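Local coordinates for nisin biosynthesis protein nisC (Lactococcus lactis subsp. lactis, PDB 2G0D) that acts as the zinc-containing lantibiotic cyclase of nisin biosynthesis, probably closing thioether rings by adding cysteine thiols to dehydrated residues of the precursor peptide, at residues I88-R96 and N391-L399; V301-M312 and F337-F346. All coordinates share one frame; numbering follows the deposited sequence.

Interaction 1 (I88-R96 and N391-L399); sequences IALSILHLR and NFTYWRQAL
Leu90 reaches over the turn at Tyr394 and Ala398 with both of its methyl groups. CD1 rests 3.6 Å from CB of Tyr394 and also meets CB of Gln397, while CD2 packs 3.8 Å from CB of Ala398. Three residues on, Leu93 lays CD2 over a face of the Tyr394 ring, 4.2 Å from its centroid and 26° off the normal, a CH-pi contact. CG2 of Thr393 sits 4.0 Å from the centroid of the His94 imidazole, over its face. With CG of His94 folded between the backbone N and carbonyl carbon (chi1 63°), the ring lies alongside Thr393, both side chains pointing the same way.

NisC is an alpha toroid, and here its helix 85-92 meets the loop and 3-10 turn that follow helix 376-387, so that parts of the chain almost 300 residues apart come together. No direct hydrogen bond crosses between the segments; one water does that work. It donates to O of Leu90 at 2.7 Å, accepts from N of Tyr394 at 2.9 Å, and pairs with ND1 of His94 at 2.9 Å. The hydroxyl of Thr393 bonds to Glu46, whose carboxylate also holds the backbone N of Phe392, and accepts from N of Trp395 at 3.2 Å in an ST turn.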
loop_
_atom_site.group_PDB
_atom_site.type_symbol
_atom_site.label_atom_id
_atom_site.label_comp_id
_atom_site.label_asym_id
_atom_site.label_seq_id
_atom_site.Cartn_x
_atom_site.Cartn_y
_atom_site.Cartn_z
ATOM N N ILE A 88 -3.299 10.531 6.986
ATOM C CA ILE A 88 -3.136 11.296 8.215
ATOM C C ILE A 88 -3.748 10.552 9.398
ATOM O O ILE A 88 -3.112 10.427 10.462
ATOM C CB ILE A 88 -3.750 12.721 8.103
ATOM C CG1 ILE A 88 -3.104 13.499 6.946
ATOM C CG2 ILE A 88 -3.589 13.465 9.426
ATOM C CD1 ILE A 88 -3.818 14.816 6.573
ATOM N N ALA A 89 -4.972 10.043 9.212
ATOM C CA ALA A 89 -5.632 9.239 10.248
ATOM C C ALA A 89 -4.859 7.968 10.586
ATOM O O ALA A 89 -4.725 7.636 11.766
ATOM C CB ALA A 89 -7.075 8.918 9.868
ATOM N N LEU A 90 -4.376 7.241 9.574
ATOM C CA LEU A 90 -3.555 6.061 9.841
ATOM C C LEU A 90 -2.350 6.399 10.716
ATOM O O LEU A 90 -2.015 5.632 11.652
ATOM C CB LEU A 90 -3.055 5.395 8.535
ATOM C CG LEU A 90 -2.299 4.055 8.698
ATOM C CD1 LEU A 90 -3.249 2.971 9.148
ATOM C CD2 LEU A 90 -1.619 3.680 7.414
ATOM N N SER A 91 -1.701 7.542 10.427
ATOM C CA SER A 91 -0.467 7.909 11.123
ATOM C C SER A 91 -0.654 8.154 12.643
ATOM O O SER A 91 0.317 8.036 13.435
ATOM C CB SER A 91 0.224 9.084 10.431
ATOM O OG SER A 91 -0.427 10.334 10.676
ATOM N N ILE A 92 -1.897 8.455 13.065
ATOM C CA ILE A 92 -2.178 8.704 14.492
ATOM C C ILE A 92 -3.174 7.718 15.119
ATOM O O ILE A 92 -3.526 7.826 16.292
ATOM C CB ILE A 92 -2.664 10.167 14.747
ATOM C CG1 ILE A 92 -4.065 10.385 14.141
ATOM C CG2 ILE A 92 -1.660 11.194 14.197
ATOM C CD1 ILE A 92 -4.630 11.790 14.370
ATOM N N LEU A 93 -3.644 6.764 14.336
ATOM C CA LEU A 93 -4.701 5.839 14.792
ATOM C C LEU A 93 -4.392 5.167 16.150
ATOM O O LEU A 93 -5.275 5.079 17.008
ATOM C CB LEU A 93 -5.016 4.787 13.709
ATOM C CG LEU A 93 -6.136 3.801 14.055
ATOM C CD1 LEU A 93 -7.458 4.519 14.335
ATOM C CD2 LEU A 93 -6.314 2.798 12.956
ATOM N N HIS A 94 -3.144 4.731 16.352
ATOM C CA HIS A 94 -2.711 4.073 17.620
ATOM C C HIS A 94 -2.816 4.959 18.869
ATOM O O HIS A 94 -2.764 4.466 19.992
ATOM C CB HIS A 94 -1.271 3.619 17.500
ATOM C CG HIS A 94 -0.322 4.750 17.294
ATOM N ND1 HIS A 94 -0.224 5.411 16.092
ATOM C CD2 HIS A 94 0.544 5.354 18.138
ATOM C CE1 HIS A 94 0.672 6.373 16.200
ATOM N NE2 HIS A 94 1.147 6.366 17.434
ATOM N N LEU A 95 -3.003 6.256 18.659
ATOM C CA LEU A 95 -3.102 7.216 19.749
ATOM C C LEU A 95 -4.553 7.519 20.162
ATOM O O LEU A 95 -4.776 8.250 21.127
ATOM C CB LEU A 95 -2.402 8.496 19.347
ATOM C CG LEU A 95 -0.868 8.460 19.187
ATOM C CD1 LEU A 95 -0.356 9.720 18.486
ATOM C CD2 LEU A 95 -0.190 8.302 20.543
ATOM N N ARG A 96 -5.509 6.943 19.422
ATOM C CA ARG A 96 -6.944 7.131 19.631
ATOM C C ARG A 96 -7.379 7.191 21.097
ATOM O O ARG A 96 -8.042 8.147 21.504
ATOM C CB ARG A 96 -7.774 6.079 18.867
ATOM C CG ARG A 96 -9.289 6.390 18.908
ATOM C CD ARG A 96 -10.159 5.633 17.887
ATOM N NE ARG A 96 -11.579 5.940 18.123
ATOM C CZ ARG A 96 -12.277 6.920 17.538
ATOM N NH1 ARG A 96 -11.724 7.716 16.617
ATOM N NH2 ARG A 96 -13.554 7.114 17.883
ATOM N N ASN A 391 4.785 -3.828 16.784
ATOM C CA ASN A 391 4.370 -2.623 16.058
ATOM C C ASN A 391 3.490 -1.794 16.931
ATOM O O ASN A 391 2.394 -2.228 17.312
ATOM C CB ASN A 391 3.626 -2.951 14.746
ATOM C CG ASN A 391 4.560 -3.380 13.642
ATOM O OD1 ASN A 391 4.458 -2.889 12.525
ATOM N ND2 ASN A 391 5.514 -4.266 13.958
ATOM N N PHE A 392 3.981 -0.604 17.258
ATOM C CA PHE A 392 3.214 0.367 18.006
ATOM C C PHE A 392 2.141 1.052 17.122
ATOM O O PHE A 392 1.160 1.575 17.648
ATOM C CB PHE A 392 4.161 1.410 18.604
ATOM C CG PHE A 392 5.163 0.834 19.572
ATOM C CD1 PHE A 392 4.769 0.456 20.861
ATOM C CD2 PHE A 392 6.498 0.653 19.194
ATOM C CE1 PHE A 392 5.696 -0.091 21.761
ATOM C CE2 PHE A 392 7.433 0.116 20.078
ATOM C CZ PHE A 392 7.034 -0.262 21.368
ATOM N N THR A 393 2.326 1.014 15.793
ATOM C CA THR A 393 1.468 1.759 14.869
ATOM C C THR A 393 0.845 0.821 13.861
ATOM O O THR A 393 1.216 -0.352 13.798
ATOM C CB THR A 393 2.277 2.812 14.043
ATOM O OG1 THR A 393 3.138 2.143 13.110
ATOM C CG2 THR A 393 3.129 3.724 14.947
ATOM N N TYR A 394 -0.046 1.359 13.019
ATOM C CA TYR A 394 -0.609 0.586 11.911
ATOM C C TYR A 394 0.047 0.885 10.571
ATOM O O TYR A 394 -0.599 0.764 9.524
ATOM C CB TYR A 394 -2.150 0.761 11.830
ATOM C CG TYR A 394 -2.882 0.292 13.075
ATOM C CD1 TYR A 394 -3.365 -1.007 13.177
ATOM C CD2 TYR A 394 -3.054 1.148 14.159
ATOM C CE1 TYR A 394 -4.032 -1.454 14.345
ATOM C CE2 TYR A 394 -3.691 0.730 15.333
ATOM C CZ TYR A 394 -4.182 -0.568 15.417
ATOM O OH TYR A 394 -4.844 -0.946 16.574
ATOM N N TRP A 395 1.317 1.272 10.579
ATOM C CA TRP A 395 1.997 1.680 9.328
ATOM C C TRP A 395 1.895 0.663 8.200
ATOM O O TRP A 395 1.778 1.041 7.027
ATOM C CB TRP A 395 3.480 2.027 9.551
ATOM C CG TRP A 395 4.408 0.858 9.858
ATOM C CD1 TRP A 395 4.558 0.217 11.073
ATOM C CD2 TRP A 395 5.358 0.244 8.964
ATOM N NE1 TRP A 395 5.524 -0.749 10.973
ATOM C CE2 TRP A 395 6.031 -0.762 9.701
ATOM C CE3 TRP A 395 5.708 0.446 7.610
ATOM C CZ2 TRP A 395 7.033 -1.573 9.134
ATOM C CZ3 TRP A 395 6.707 -0.357 7.050
ATOM C CH2 TRP A 395 7.350 -1.363 7.811
ATOM N N ARG A 396 1.958 -0.622 8.550
ATOM C CA ARG A 396 1.903 -1.729 7.564
ATOM C C ARG A 396 0.640 -1.792 6.717
ATOM O O ARG A 396 0.667 -2.313 5.590
ATOM C CB ARG A 396 2.114 -3.089 8.267
ATOM C CG ARG A 396 3.574 -3.405 8.523
ATOM C CD ARG A 396 3.766 -4.631 9.477
ATOM N NE ARG A 396 5.204 -4.883 9.696
ATOM C CZ ARG A 396 5.739 -5.624 10.668
ATOM N NH1 ARG A 396 7.070 -5.727 10.718
ATOM N NH2 ARG A 396 4.978 -6.250 11.592
ATOM N N GLN A 397 -0.459 -1.258 7.278
ATOM C CA GLN A 397 -1.742 -1.152 6.592
ATOM C C GLN A 397 -1.599 -0.421 5.273
ATOM O O GLN A 397 -2.288 -0.745 4.306
ATOM C CB GLN A 397 -2.764 -0.410 7.467
ATOM C CG GLN A 397 -4.237 -0.745 7.173
ATOM C CD GLN A 397 -4.645 -2.170 7.649
ATOM O OE1 GLN A 397 -5.778 -2.648 7.399
ATOM N NE2 GLN A 397 -3.736 -2.833 8.322
ATOM N N ALA A 398 -0.730 0.580 5.241
ATOM C CA ALA A 398 -0.539 1.412 4.055
ATOM C C ALA A 398 0.072 0.626 2.881
ATOM O O ALA A 398 -0.011 1.054 1.728
ATOM C CB ALA A 398 0.346 2.597 4.399
ATOM N N LEU A 399 0.701 -0.505 3.199
ATOM C CA LEU A 399 1.340 -1.390 2.216
ATOM C C LEU A 399 0.526 -2.640 1.956
ATOM O O LEU A 399 0.984 -3.535 1.254
ATOM C CB LEU A 399 2.742 -1.784 2.706
ATOM C CG LEU A 399 3.807 -0.681 2.797
ATOM C CD1 LEU A 399 5.155 -1.241 3.303
ATOM C CD2 LEU A 399 4.010 -0.025 1.451
HETATM O O HOH W 1 -0.817 4.081 13.531
#

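Interaction 2 (V301-M312 and F337-F346)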
loop_
_atom_site.group_PDB
_atom_site.type_symbol
_atom_site.label_atom_id
_atom_site.label_comp_id
_atom_site.label_asym_id
_atom_site.label_seq_id
_atom_site.Cartn_x
_atom_site.Cartn_y
_atom_site.Cartn_z
ATOM N N VAL A 301 -1.983 -20.257 -1.810
ATOM C CA VAL A 301 -1.020 -19.920 -0.773
ATOM C C VAL A 301 0.370 -20.436 -1.167
ATOM O O VAL A 301 1.334 -19.673 -1.155
ATOM C CB VAL A 301 -1.435 -20.442 0.623
ATOM C CG1 VAL A 301 -0.325 -20.181 1.629
ATOM C CG2 VAL A 301 -2.718 -19.754 1.100
ATOM N N ASP A 302 0.455 -21.711 -1.550
ATOM C CA ASP A 302 1.725 -22.304 -2.004
ATOM C C ASP A 302 2.321 -21.543 -3.222
ATOM O O ASP A 302 3.534 -21.350 -3.298
ATOM C CB ASP A 302 1.577 -23.832 -2.277
ATOM C CG ASP A 302 1.273 -24.651 -0.993
ATOM O OD1 ASP A 302 1.376 -24.083 0.126
ATOM O OD2 ASP A 302 0.922 -25.868 -1.095
ATOM N N LYS A 303 1.471 -21.098 -4.150
ATOM C CA LYS A 303 1.962 -20.317 -5.293
ATOM C C LYS A 303 2.498 -18.975 -4.821
ATOM O O LYS A 303 3.564 -18.554 -5.266
ATOM C CB LYS A 303 0.881 -20.061 -6.327
ATOM C CG LYS A 303 1.465 -19.519 -7.630
ATOM C CD LYS A 303 0.546 -19.714 -8.818
ATOM C CE LYS A 303 1.174 -19.115 -10.061
ATOM N NZ LYS A 303 0.535 -19.559 -11.300
ATOM N N ALA A 304 1.771 -18.316 -3.910
ATOM C CA ALA A 304 2.228 -17.028 -3.373
ATOM C C ALA A 304 3.702 -17.107 -2.959
ATOM O O ALA A 304 4.485 -16.235 -3.292
ATOM C CB ALA A 304 1.344 -16.566 -2.199
ATOM N N GLU A 305 4.080 -18.174 -2.255
ATOM C CA GLU A 305 5.453 -18.310 -1.786
ATOM C C GLU A 305 6.444 -18.478 -2.918
ATOM O O GLU A 305 7.538 -17.917 -2.884
ATOM C CB GLU A 305 5.576 -19.503 -0.859
ATOM C CG GLU A 305 4.957 -19.268 0.462
ATOM C CD GLU A 305 5.553 -20.182 1.493
ATOM O OE1 GLU A 305 6.697 -19.902 1.954
ATOM O OE2 GLU A 305 4.875 -21.177 1.815
ATOM N N LYS A 306 6.055 -19.272 -3.908
ATOM C CA LYS A 306 6.901 -19.539 -5.064
ATOM C C LYS A 306 7.137 -18.240 -5.839
ATOM O O LYS A 306 8.262 -17.958 -6.226
ATOM C CB LYS A 306 6.274 -20.628 -5.964
ATOM C CG LYS A 306 6.264 -22.038 -5.347
ATOM C CD LYS A 306 5.917 -23.083 -6.409
ATOM C CE LYS A 306 5.622 -24.463 -5.847
ATOM N NZ LYS A 306 6.408 -24.843 -4.633
ATOM N N ILE A 307 6.075 -17.457 -6.033
ATOM C CA ILE A 307 6.142 -16.159 -6.711
ATOM C C ILE A 307 7.107 -15.199 -5.992
ATOM O O ILE A 307 7.922 -14.541 -6.631
ATOM C CB ILE A 307 4.759 -15.458 -6.779
ATOM C CG1 ILE A 307 3.767 -16.250 -7.647
ATOM C CG2 ILE A 307 4.894 -14.018 -7.357
ATOM C CD1 ILE A 307 2.319 -15.689 -7.534
ATOM N N LEU A 308 7.005 -15.113 -4.665
ATOM C CA LEU A 308 7.828 -14.162 -3.932
ATOM C C LEU A 308 9.276 -14.651 -3.950
ATOM O O LEU A 308 10.209 -13.864 -4.078
ATOM C CB LEU A 308 7.338 -13.987 -2.484
ATOM C CG LEU A 308 8.171 -13.020 -1.608
ATOM C CD1 LEU A 308 8.296 -11.634 -2.266
ATOM C CD2 LEU A 308 7.602 -12.919 -0.192
ATOM N N GLU A 309 9.438 -15.958 -3.811
ATOM C CA GLU A 309 10.761 -16.568 -3.722
ATOM C C GLU A 309 11.513 -16.351 -5.035
ATOM O O GLU A 309 12.700 -16.030 -5.021
ATOM C CB GLU A 309 10.636 -18.048 -3.366
ATOM C CG GLU A 309 11.885 -18.650 -2.818
ATOM C CD GLU A 309 11.720 -20.118 -2.383
ATOM O OE1 GLU A 309 10.677 -20.766 -2.694
ATOM O OE2 GLU A 309 12.653 -20.609 -1.711
ATOM N N SER A 310 10.791 -16.470 -6.148
ATOM C CA SER A 310 11.322 -16.195 -7.478
ATOM C C SER A 310 11.830 -14.779 -7.577
ATOM O O SER A 310 12.890 -14.539 -8.148
ATOM C CB SER A 310 10.240 -16.382 -8.546
ATOM O OG SER A 310 10.828 -16.473 -9.820
ATOM N N ALA A 311 11.050 -13.845 -7.048
ATOM C CA ALA A 311 11.405 -12.425 -7.064
ATOM C C ALA A 311 12.577 -12.106 -6.140
ATOM O O ALA A 311 13.424 -11.308 -6.486
ATOM C CB ALA A 311 10.207 -11.583 -6.707
ATOM N N MET A 312 12.636 -12.745 -4.980
ATOM C CA MET A 312 13.771 -12.571 -4.076
ATOM C C MET A 312 15.070 -13.054 -4.724
ATOM O O MET A 312 16.077 -12.351 -4.712
ATOM C CB MET A 312 13.512 -13.268 -2.736
ATOM C CG MET A 312 12.342 -12.650 -1.917
ATOM S SD MET A 312 12.435 -10.841 -1.752
ATOM C CE MET A 312 14.028 -10.655 -0.921
ATOM N N PHE A 337 4.925 -12.544 4.969
ATOM C CA PHE A 337 4.822 -13.998 4.713
ATOM C C PHE A 337 5.238 -14.872 5.900
ATOM O O PHE A 337 4.525 -15.809 6.273
ATOM C CB PHE A 337 5.649 -14.400 3.506
ATOM C CG PHE A 337 4.930 -14.294 2.211
ATOM C CD1 PHE A 337 4.614 -13.044 1.659
ATOM C CD2 PHE A 337 4.573 -15.456 1.510
ATOM C CE1 PHE A 337 3.943 -12.962 0.436
ATOM C CE2 PHE A 337 3.916 -15.381 0.296
ATOM C CZ PHE A 337 3.607 -14.138 -0.254
ATOM N N LYS A 338 6.399 -14.567 6.489
ATOM C CA LYS A 338 6.928 -15.344 7.614
ATOM C C LYS A 338 6.002 -15.266 8.836
ATOM O O LYS A 338 5.712 -16.274 9.460
ATOM C CB LYS A 338 8.332 -14.853 7.980
ATOM C CG LYS A 338 9.010 -15.693 9.041
ATOM C CD LYS A 338 10.321 -15.096 9.490
ATOM C CE LYS A 338 10.953 -15.967 10.566
ATOM N NZ LYS A 338 11.455 -17.254 9.999
ATOM N N ARG A 339 5.552 -14.051 9.157
ATOM C CA ARG A 339 4.580 -13.794 10.213
ATOM C C ARG A 339 3.277 -14.606 10.040
ATOM O O ARG A 339 2.760 -15.132 11.017
ATOM C CB ARG A 339 4.243 -12.290 10.253
ATOM C CG ARG A 339 3.473 -11.830 11.511
ATOM C CD ARG A 339 3.904 -10.402 11.946
ATOM N NE ARG A 339 3.834 -9.594 10.774
ATOM C CZ ARG A 339 4.868 -9.133 10.078
ATOM N NH1 ARG A 339 6.130 -9.297 10.466
ATOM N NH2 ARG A 339 4.600 -8.484 8.976
ATOM N N LEU A 340 2.731 -14.683 8.821
ATOM C CA LEU A 340 1.431 -15.364 8.639
ATOM C C LEU A 340 1.556 -16.894 8.467
ATOM O O LEU A 340 0.706 -17.640 8.940
ATOM C CB LEU A 340 0.621 -14.753 7.490
ATOM C CG LEU A 340 0.196 -13.270 7.607
ATOM C CD1 LEU A 340 -0.610 -12.833 6.397
ATOM C CD2 LEU A 340 -0.560 -12.974 8.901
ATOM N N LEU A 341 2.641 -17.334 7.829
ATOM C CA LEU A 341 2.831 -18.731 7.413
ATOM C C LEU A 341 3.874 -19.484 8.240
ATOM O O LEU A 341 3.948 -20.718 8.198
ATOM C CB LEU A 341 3.196 -18.778 5.919
ATOM C CG LEU A 341 2.196 -18.116 4.943
ATOM C CD1 LEU A 341 2.556 -18.419 3.483
ATOM C CD2 LEU A 341 0.787 -18.586 5.202
ATOM N N ASN A 342 4.681 -18.746 8.998
ATOM C CA ASN A 342 5.805 -19.341 9.703
ATOM C C ASN A 342 6.739 -20.049 8.739
ATOM O O ASN A 342 7.355 -21.053 9.074
ATOM C CB ASN A 342 5.332 -20.289 10.809
ATOM C CG ASN A 342 4.447 -19.591 11.818
ATOM O OD1 ASN A 342 3.293 -19.997 12.049
ATOM N ND2 ASN A 342 4.969 -18.519 12.416
ATOM N N THR A 343 6.835 -19.506 7.529
ATOM C CA THR A 343 7.753 -20.039 6.536
ATOM C C THR A 343 9.172 -19.565 6.820
ATOM O O THR A 343 9.364 -18.456 7.294
ATOM C CB THR A 343 7.336 -19.652 5.103
ATOM O OG1 THR A 343 8.308 -20.152 4.189
ATOM C CG2 THR A 343 7.240 -18.116 4.930
ATOM N N LYS A 344 10.155 -20.410 6.513
ATOM C CA LYS A 344 11.571 -20.094 6.698
ATOM C C LYS A 344 12.237 -19.760 5.364
ATOM O O LYS A 344 13.421 -19.418 5.323
ATOM C CB LYS A 344 12.304 -21.270 7.375
ATOM C CG LYS A 344 11.997 -21.414 8.873
ATOM C CD LYS A 344 12.722 -22.618 9.499
ATOM C CE LYS A 344 14.178 -22.281 9.894
ATOM N NZ LYS A 344 14.891 -23.405 10.617
ATOM N N LYS A 345 11.460 -19.828 4.286
ATOM C CA LYS A 345 11.939 -19.555 2.910
ATOM C C LYS A 345 12.690 -18.241 2.671
ATOM O O LYS A 345 13.512 -18.155 1.760
ATOM C CB LYS A 345 10.761 -19.612 1.933
ATOM C CG LYS A 345 10.305 -21.021 1.628
ATOM C CD LYS A 345 9.173 -21.036 0.608
ATOM C CE LYS A 345 8.502 -22.407 0.607
ATOM N NZ LYS A 345 8.145 -22.795 2.024
ATOM N N PHE A 346 12.401 -17.213 3.460
ATOM C CA PHE A 346 12.935 -15.883 3.175
ATOM C C PHE A 346 13.919 -15.446 4.249
ATOM O O PHE A 346 14.296 -14.255 4.347
ATOM C CB PHE A 346 11.772 -14.889 3.006
ATOM C CG PHE A 346 10.693 -15.399 2.080
ATOM C CD1 PHE A 346 10.942 -15.533 0.707
ATOM C CD2 PHE A 346 9.468 -15.810 2.578
ATOM C CE1 PHE A 346 9.979 -16.031 -0.162
ATOM C CE2 PHE A 346 8.478 -16.314 1.704
ATOM C CZ PHE A 346 8.742 -16.433 0.340
#
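Leu308 and the rings of Phe337 and Phe346 make the apolar heart of this contact. A single methyl, CD2 of Leu308, lies over a face of both rings, 3.8 Å from the Phe337 centroid and 3.9 Å from that of Phe346. With CG of Leu308 anti to its backbone N (chi1 179°), the branch extends into the angle between the two rings. Each ring also turns an edge to the backbone of helix 298-314: Phe337 toward C of Ala304 and N of Glu305, Phe346 toward O of Glu305 and CA of Glu309. CB of Lys345 covers the other face of Phe346, and Val301 CG1 meets Leu341 CD1 at 3.9 Å at one end of the interface.

The polar part centres on the buried Glu305. Its OE1 accepts a hydrogen bond from OG1 of Thr343 at 2.8 Å, on the syn side and 17° out of the carboxylate plane. NZ of Lys345 joins the same oxygen at 3.2 Å in a salt bridge whose hydrogen bond is weak. Thr343 OG1 in turn accepts from N of Lys345 at 3.2 Å, closing an ST turn.

The short helical segments run at 158° with axes 12.3 Å apart: two consecutive antiparallel helices of the LanC alpha toroid, with the linker after the second, ending at the N-cap Phe346, filling much of the interface.

In the fold
Both contacts belong to the same alpha toroid but differ in reach and burial. Interaction 1 brings together segments far apart in sequence, is only partly buried and has the solvent-exposed Tyr394 on one side; a water supplies its polar link. Interaction 2 joins neighbouring helices, is larger and mostly buried, though farther from the centre of the chain, and adds a direct salt bridge to its aromatic packing. They share no helix, yet they touch: the guanidinium groups of Arg396 and Arg339 lie together, and both bond to Asp403, which probably offsets their like charges. The side chain of Ala398 in interaction 1 lies about 13 Å from the zinc ion.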